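Local coordinates for coat protein (Papaya mosaic virus, PDB 4DOX), which forms the flexible filamentous capsid of the virus, its subunits probably packing around the genomic RNA, at residues K137-F141 with D142-G146. Residues are numbered along the deposited sequence; the frame is centred on the assembly and turned at random.
Sequences KFAAF and DFFDG
The ring of Phe141 has Phe144 CA and CB over one face, CA offset toward the rim, and Phe138 O at its edge, in plane; another part of that edge is turned toward the ring of Phe143. This second pair is a T-shaped stack, with centroids 4.9 Å apart and planes at 80°; Phe141 CD1 stands above the middle of the Phe143 ring, 3.8 Å from Phe143 CZ, and Asp142 OD1 lies at the rim of Phe143. Phe144 is used differently. Its CB lies 4.0 Å from the Phe141 centroid, almost on the ring normal, which makes a CH-pi contact, while its own ring carries Ala139 CB over one face, offset toward the rim, and meets Phe141 CE2 at its edge. With chi1 of Phe141 at 58°, CG sits between the backbone N and the carbonyl carbon; this places the ring between the Phe143 ring, met by its edge, and Phe144, which lies over its face. A weak hydrogen bond from Phe144 N to Phe141 O, 3.3 Å long, closes the turn from Phe141 to Phe144, where the 3-10 segment 144-146 begins. The carboxylate of Asp142 is engaged outside the two segments: OD1 is hydrogen-bonded to Ser72 OG, and OD2 forms a salt bridge with Arg104. Phe143 packs on helices 56-70 and 111-118, and Phe144 touches helix 165-172. The aromatic cluster thus joins this loop to three helices of the all-helical coat protein. Between the two segments the contact is mainly apolar, aromatic and CH-pi, with a single weak backbone hydrogen bond, while the charge of Asp142 is met outside the cluster.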
# COMPACT_ATOMS: atom_id res chain seq x y z
N LYS A 137 -13.66 -0.51 -14.06
CA LYS A 137 -13.82 0.47 -13.02
C LYS A 137 -13.01 0.27 -11.75
O LYS A 137 -12.47 1.21 -11.18
CB LYS A 137 -15.20 0.26 -12.53
CG LYS A 137 -16.15 1.23 -12.84
CD LYS A 137 -17.00 1.30 -11.64
CE LYS A 137 -18.14 0.38 -11.65
NZ LYS A 137 -19.05 0.87 -12.67
N PHE A 138 -13.00 -0.98 -11.29
CA PHE A 138 -12.45 -1.38 -10.01
C PHE A 138 -10.95 -1.50 -10.07
O PHE A 138 -10.32 -1.81 -9.09
CB PHE A 138 -13.15 -2.64 -9.51
CG PHE A 138 -14.53 -2.38 -9.04
CD1 PHE A 138 -15.64 -2.79 -9.78
CD2 PHE A 138 -14.73 -1.65 -7.88
CE1 PHE A 138 -16.93 -2.49 -9.34
CE2 PHE A 138 -16.00 -1.35 -7.45
CZ PHE A 138 -17.10 -1.77 -8.17
N ALA A 139 -10.41 -1.21 -11.25
CA ALA A 139 -8.99 -1.19 -11.51
C ALA A 139 -8.43 0.24 -11.44
O ALA A 139 -7.23 0.45 -11.54
CB ALA A 139 -8.75 -1.77 -12.85
N ALA A 140 -9.31 1.23 -11.27
CA ALA A 140 -8.89 2.65 -11.49
C ALA A 140 -8.28 3.30 -10.23
O ALA A 140 -8.68 4.41 -9.83
CB ALA A 140 -10.02 3.50 -12.10
N PHE A 141 -7.36 2.58 -9.59
CA PHE A 141 -6.55 3.19 -8.56
C PHE A 141 -5.11 2.93 -8.85
O PHE A 141 -4.75 1.92 -9.50
CB PHE A 141 -6.96 2.80 -7.13
CG PHE A 141 -6.93 1.33 -6.82
CD1 PHE A 141 -6.03 0.83 -5.88
CD2 PHE A 141 -7.87 0.44 -7.39
CE1 PHE A 141 -6.02 -0.57 -5.56
CE2 PHE A 141 -7.87 -0.92 -7.07
CZ PHE A 141 -6.95 -1.42 -6.16
N ASP A 142 -4.26 3.86 -8.39
CA ASP A 142 -2.88 3.83 -8.80
C ASP A 142 -1.97 2.87 -8.06
O ASP A 142 -0.76 2.91 -8.27
CB ASP A 142 -2.27 5.24 -8.83
CG ASP A 142 -2.13 5.87 -7.45
OD1 ASP A 142 -2.22 5.17 -6.42
OD2 ASP A 142 -1.90 7.10 -7.41
N PHE A 143 -2.51 2.00 -7.21
CA PHE A 143 -1.70 0.94 -6.62
C PHE A 143 -2.42 -0.39 -6.74
O PHE A 143 -2.31 -1.27 -5.87
CB PHE A 143 -1.34 1.23 -5.16
CG PHE A 143 -2.52 1.55 -4.30
CD1 PHE A 143 -3.13 2.82 -4.38
CD2 PHE A 143 -3.02 0.61 -3.39
CE1 PHE A 143 -4.22 3.15 -3.54
CE2 PHE A 143 -4.12 0.91 -2.55
CZ PHE A 143 -4.74 2.19 -2.63
N PHE A 144 -3.18 -0.50 -7.82
CA PHE A 144 -3.86 -1.71 -8.14
C PHE A 144 -2.85 -2.84 -8.26
O PHE A 144 -3.18 -4.00 -7.95
CB PHE A 144 -4.63 -1.50 -9.43
CG PHE A 144 -5.03 -2.77 -10.15
CD1 PHE A 144 -6.21 -3.46 -9.80
CD2 PHE A 144 -4.25 -3.27 -11.20
CE1 PHE A 144 -6.60 -4.61 -10.47
CE2 PHE A 144 -4.63 -4.43 -11.88
CZ PHE A 144 -5.81 -5.11 -11.52
N ASP A 145 -1.61 -2.52 -8.69
CA ASP A 145 -0.58 -3.56 -8.93
C ASP A 145 -0.17 -4.26 -7.67
O ASP A 145 0.64 -5.19 -7.72
CB ASP A 145 0.71 -3.01 -9.61
CG ASP A 145 1.21 -1.67 -9.01
OD1 ASP A 145 1.99 -1.02 -9.74
OD2 ASP A 145 0.82 -1.27 -7.86
N GLY A 146 -0.71 -3.79 -6.55
CA GLY A 146 -0.42 -4.37 -5.25
C GLY A 146 -1.38 -5.50 -4.93
O GLY A 146 -1.08 -6.33 -4.06